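Local coordinates for triosephosphate isomerase (Toxoplasma gondii, PDB 5UPR), which probably interconverts D-glyceraldehyde 3-phosphate and dihydroxyacetone phosphate as a homodimeric TIM-barrel isomerase of glycolysis and gluconeogenesis, at residues V220-G223 against G224-G228; K88-E92 against K93-W97. One frame throughout, in Å; residues are numbered along the deposited sequence.

Interaction 1 of 2, residues V220-G223 against G224-G228; sequences VIYG and GSVKG. With SO4 (sulfate ion), chain E.
The hydroxyl of Tyr222 is gripped twice: it donates to Gly224 O, with OH and O 2.7 Å apart, and also hydrogen-bonds the backbone N of Ala190. The bond closes a local turn in the Tyr-Gly-Gly-Ser segment of the TIM barrel, where strand 220-222 runs out into its phosphate-binding loop. The hydroxyl lies in the plane of the Gly224 carbonyl, on a lone pair, and the carbonyl oxygen in turn lies at the edge of the ring. With chi1 at 170° the ring extends along the chain and its far end meets the residue two places on. Gly224 has a positive phi at which a side chain would be jammed against Gly223 O, which calls for glycine. Beyond the turn, the CG2 methyl of Val226 meets the ring obliquely, 3.7 Å from Tyr222 CD2, and also rests against Gly223 CA. Ser225 OG bonds Ala183 O, tying this loop to the one after strand 174-178. A sulfate, probably from the crystallisation liquor, is bound by the backbone nitrogens of Ser225, Gly185 and Gly247, consistent with the phosphate site of the family. Ser225 N donates to sulfate O4 at 3.1 Å, with an N-H...O angle of 145°.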
loop_
_atom_site.group_PDB
_atom_site.type_symbol
_atom_site.label_atom_id
_atom_site.label_comp_id
_atom_site.label_asym_id
_atom_site.label_seq_id
_atom_site.Cartn_x
_atom_site.Cartn_y
_atom_site.Cartn_z
ATOM N N VAL A 220 17.396 -15.001 12.015
ATOM C CA VAL A 220 17.885 -14.599 10.674
ATOM C C VAL A 220 17.423 -15.676 9.696
ATOM O O VAL A 220 17.917 -16.844 9.741
ATOM C CB VAL A 220 19.382 -14.410 10.606
ATOM C CG1 VAL A 220 19.786 -13.784 9.276
ATOM C CG2 VAL A 220 19.855 -13.520 11.725
ATOM N N ILE A 221 16.472 -15.301 8.817
ATOM C CA ILE A 221 15.867 -16.241 7.882
ATOM C C ILE A 221 16.356 -15.994 6.433
ATOM O O ILE A 221 16.715 -14.864 6.065
ATOM C CB ILE A 221 14.343 -16.239 7.951
ATOM C CG1 ILE A 221 13.763 -14.878 7.522
ATOM C CG2 ILE A 221 13.893 -16.591 9.356
ATOM C CD1 ILE A 221 12.249 -14.781 7.642
ATOM N N TYR A 222 16.411 -17.055 5.630
ATOM C CA TYR A 222 16.939 -16.978 4.272
ATOM C C TYR A 222 15.754 -16.913 3.278
ATOM O O TYR A 222 14.758 -17.675 3.397
ATOM C CB TYR A 222 17.900 -18.216 3.929
ATOM C CG TYR A 222 18.214 -18.209 2.460
ATOM C CD1 TYR A 222 19.247 -17.398 1.946
ATOM C CD2 TYR A 222 17.430 -18.920 1.552
ATOM C CE1 TYR A 222 19.453 -17.307 0.547
ATOM C CE2 TYR A 222 17.622 -18.825 0.179
ATOM C CZ TYR A 222 18.616 -18.026 -0.320
ATOM O OH TYR A 222 18.788 -17.943 -1.683
ATOM N N GLY A 223 15.876 -16.053 2.253
ATOM C CA GLY A 223 14.919 -16.106 1.138
ATOM C C GLY A 223 15.623 -15.920 -0.178
ATOM O O GLY A 223 16.766 -15.414 -0.207
ATOM N N GLY A 224 14.958 -16.316 -1.262
ATOM C CA GLY A 224 15.513 -16.245 -2.597
ATOM C C GLY A 224 15.517 -17.647 -3.199
ATOM O O GLY A 224 16.440 -18.429 -3.008
ATOM N N SER A 225 14.428 -17.949 -3.936
ATOM C CA SER A 225 14.282 -19.208 -4.589
ATOM C C SER A 225 14.272 -20.396 -3.604
ATOM O O SER A 225 14.870 -21.462 -3.877
ATOM C CB SER A 225 15.351 -19.389 -5.687
ATOM O OG SER A 225 15.160 -18.431 -6.721
ATOM N N VAL A 226 13.550 -20.243 -2.503
ATOM C CA VAL A 226 13.407 -21.331 -1.534
ATOM C C VAL A 226 12.323 -22.263 -2.036
ATOM O O VAL A 226 11.272 -21.815 -2.526
ATOM C CB VAL A 226 13.011 -20.813 -0.116
ATOM C CG1 VAL A 226 12.804 -21.961 0.861
ATOM C CG2 VAL A 226 14.090 -19.885 0.421
ATOM N N LYS A 227 12.613 -23.576 -1.956
ATOM C CA LYS A 227 11.664 -24.619 -2.341
ATOM C C LYS A 227 11.682 -25.737 -1.306
ATOM O O LYS A 227 12.677 -25.913 -0.579
ATOM C CB LYS A 227 12.051 -25.194 -3.724
ATOM C CG LYS A 227 12.077 -24.169 -4.854
ATOM C CD LYS A 227 12.303 -24.753 -6.258
ATOM C CE LYS A 227 13.750 -25.198 -6.484
ATOM N NZ LYS A 227 13.980 -25.738 -7.873
ATOM N N GLY A 228 10.612 -26.525 -1.283
ATOM C CA GLY A 228 10.568 -27.743 -0.436
ATOM C C GLY A 228 11.794 -28.625 -0.648
ATOM O O GLY A 228 12.349 -29.127 0.284
HETATM S S SO4 E . 11.192 -16.754 -4.917
HETATM O O1 SO4 E . 9.946 -16.228 -5.431
HETATM O O2 SO4 E . 11.268 -18.218 -4.887
HETATM O O3 SO4 E . 11.182 -16.309 -3.512
HETATM O O4 SO4 E . 12.442 -16.165 -5.440
#

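Interaction 2 of 2, residues K88-E92 against K93-W97; sequences KMIKE and KNIPW
Ile90 O receives Ile95 N at 3.3 Å, nearly straight at 159°, in the long bond of a Schellman motif that ends helix 87-92 ahead of barrel strand 97-100. The shorter bond of the motif runs from Asn94 N to Lys91 O at 2.9 Å; here the donor stands above the carbonyl plane and misses the lone pairs. Asn94, at a phi of 62°, turns the chain back so that the amides of Asn94 and Ile95 return to the carbonyls of Lys91 and Ile90. One turn of ordinary helix remains beside it, with Lys93 N donating to the carbonyl O of selenomethionine Met89 at 3.0 Å; the same N-H leans weakly toward Ile90 O. The carbonyls of Met89, Ile90 and Lys91 thus all find donors in the residues just past the helix. Lys93 O is taken up by the side-chain amide of Gln57, whereas Ile95 O is buried here without a polar partner in the model.

The charged ends are satisfied by other parts of the fold: Lys91 NZ by Gly131 O and Glu92 OE1 by the hydroxyl of Tyr78. Lys93 NZ crosses to Thr22 OG1 of the second subunit, which places the cap at the dimer interface; Ile95 and Met89 also pack on that subunit.

Across the turn the two isoleucine side chains pass at a slant, branch against branch. Ile90 chi1 of -72° swings CG2 anti to the backbone N, which brings this methyl up to Ile95. There Ile90 CG2 lies 3.5 Å from Ile95 CB and also touches Ile95 CG2, while Ile95 CB rests against Ile90 O as well.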
loop_
_atom_site.group_PDB
_atom_site.type_symbol
_atom_site.label_atom_id
_atom_site.label_comp_id
_atom_site.label_asym_id
_atom_site.label_seq_id
_atom_site.Cartn_x
_atom_site.Cartn_y
_atom_site.Cartn_z
ATOM N N LYS A 88 0.173 2.176 13.096
ATOM C CA LYS A 88 -0.858 2.275 14.155
ATOM C C LYS A 88 -2.141 1.645 13.641
ATOM O O LYS A 88 -2.790 0.901 14.378
ATOM C CB LYS A 88 -1.056 3.734 14.524
ATOM C CG LYS A 88 -2.047 3.990 15.645
ATOM C CD LYS A 88 -2.028 5.493 15.960
ATOM C CE LYS A 88 -3.203 5.937 16.722
ATOM N NZ LYS A 88 -2.985 5.736 18.139
HETATM N N MSE A 89 -2.519 1.926 12.387
HETATM C CA MSE A 89 -3.725 1.316 11.793
HETATM C C MSE A 89 -3.623 -0.194 11.756
HETATM O O MSE A 89 -4.597 -0.932 12.079
HETATM C CB MSE A 89 -3.896 1.884 10.366
HETATM C CG MSE A 89 -5.129 1.322 9.709
HETATM SE SE MSE A 89 -5.272 1.887 7.861
HETATM C CE MSE A 89 -5.925 3.710 8.171
ATOM N N ILE A 90 -2.440 -0.663 11.308
ATOM C CA ILE A 90 -2.200 -2.093 11.111
ATOM C C ILE A 90 -2.322 -2.781 12.491
ATOM O O ILE A 90 -3.019 -3.757 12.653
ATOM C CB ILE A 90 -0.830 -2.321 10.422
ATOM C CG1 ILE A 90 -0.920 -1.882 8.940
ATOM C CG2 ILE A 90 -0.405 -3.779 10.465
ATOM C CD1 ILE A 90 0.441 -1.663 8.298
ATOM N N LYS A 91 -1.669 -2.220 13.502
ATOM C CA LYS A 91 -1.723 -2.803 14.837
ATOM C C LYS A 91 -3.144 -2.830 15.422
ATOM O O LYS A 91 -3.572 -3.821 16.015
ATOM C CB LYS A 91 -0.784 -2.023 15.790
ATOM C CG LYS A 91 -0.782 -2.504 17.238
ATOM C CD LYS A 91 -0.174 -3.882 17.301
ATOM C CE LYS A 91 -0.233 -4.490 18.709
ATOM N NZ LYS A 91 0.735 -5.590 18.681
ATOM N N GLU A 92 -3.877 -1.718 15.286
ATOM C CA GLU A 92 -5.237 -1.645 15.787
ATOM C C GLU A 92 -6.201 -2.580 15.020
ATOM O O GLU A 92 -7.251 -2.947 15.544
ATOM C CB GLU A 92 -5.733 -0.212 15.720
ATOM C CG GLU A 92 -7.066 0.028 16.365
ATOM C CD GLU A 92 -7.337 1.496 16.816
ATOM O OE1 GLU A 92 -6.636 2.503 16.450
ATOM O OE2 GLU A 92 -8.325 1.633 17.636
ATOM N N LYS A 93 -5.858 -2.986 13.814
ATOM C CA LYS A 93 -6.618 -4.002 13.092
ATOM C C LYS A 93 -6.160 -5.434 13.519
ATOM O O LYS A 93 -6.583 -6.428 12.906
ATOM C CB LYS A 93 -6.446 -3.750 11.581
ATOM C CG LYS A 93 -7.187 -4.634 10.598
ATOM C CD LYS A 93 -8.670 -4.620 10.828
ATOM C CE LYS A 93 -9.447 -5.337 9.698
ATOM N NZ LYS A 93 -10.785 -5.784 10.211
ATOM N N ASN A 94 -5.343 -5.543 14.591
ATOM C CA ASN A 94 -4.836 -6.843 15.089
ATOM C C ASN A 94 -3.958 -7.644 14.133
ATOM O O ASN A 94 -3.937 -8.846 14.159
ATOM C CB ASN A 94 -5.965 -7.743 15.601
ATOM C CG ASN A 94 -6.924 -7.012 16.491
ATOM O OD1 ASN A 94 -6.592 -6.571 17.594
ATOM N ND2 ASN A 94 -8.184 -6.923 16.030
ATOM N N ILE A 95 -3.219 -6.952 13.295
ATOM C CA ILE A 95 -2.228 -7.541 12.430
ATOM C C ILE A 95 -0.897 -7.446 13.180
ATOM O O ILE A 95 -0.434 -6.331 13.427
ATOM C CB ILE A 95 -2.184 -6.785 11.094
ATOM C CG1 ILE A 95 -3.539 -6.889 10.378
ATOM C CG2 ILE A 95 -1.034 -7.327 10.225
ATOM C CD1 ILE A 95 -3.750 -5.866 9.275
ATOM N N PRO A 96 -0.270 -8.615 13.534
ATOM C CA PRO A 96 0.922 -8.490 14.410
ATOM C C PRO A 96 2.251 -8.266 13.698
ATOM O O PRO A 96 3.178 -7.816 14.371
ATOM C CB PRO A 96 0.947 -9.803 15.191
ATOM C CG PRO A 96 0.107 -10.758 14.380
ATOM C CD PRO A 96 -0.808 -9.987 13.492
ATOM N N TRP A 97 2.337 -8.491 12.373
ATOM C CA TRP A 97 3.589 -8.442 11.654
ATOM C C TRP A 97 3.522 -7.542 10.439
ATOM O O TRP A 97 2.478 -7.412 9.810
ATOM C CB TRP A 97 4.027 -9.841 11.163
ATOM C CG TRP A 97 4.489 -10.726 12.246
ATOM C CD1 TRP A 97 3.712 -11.534 12.980
ATOM C CD2 TRP A 97 5.829 -10.938 12.707
ATOM N NE1 TRP A 97 4.450 -12.222 13.886
ATOM C CE2 TRP A 97 5.754 -11.854 13.782
ATOM C CE3 TRP A 97 7.073 -10.410 12.357
ATOM C CZ2 TRP A 97 6.859 -12.275 14.500
ATOM C CZ3 TRP A 97 8.204 -10.813 13.083
ATOM C CH2 TRP A 97 8.084 -11.741 14.120
#

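How the interactions relate
Interactions 1 and 2 lie on opposite sides of the chain's centre, their own centres 26 Å apart, and they do not touch. Interaction 1 lies at the C-terminal end of strand 220-222 and is buried within one subunit beside the bound sulfate; interaction 2 leads into the N-terminal end of strand 97-100 and is partly buried, with a neighbouring subunit against it. Both are turns between strand and helix, taken in opposite order. In residues 220-228 a side-chain hydroxyl closes the turn and a backbone N-H is left for an anion, whereas in residues 88-97 main-chain amides close it, while the charged side chains find partners in other loops and, for Lys93, in the second subunit.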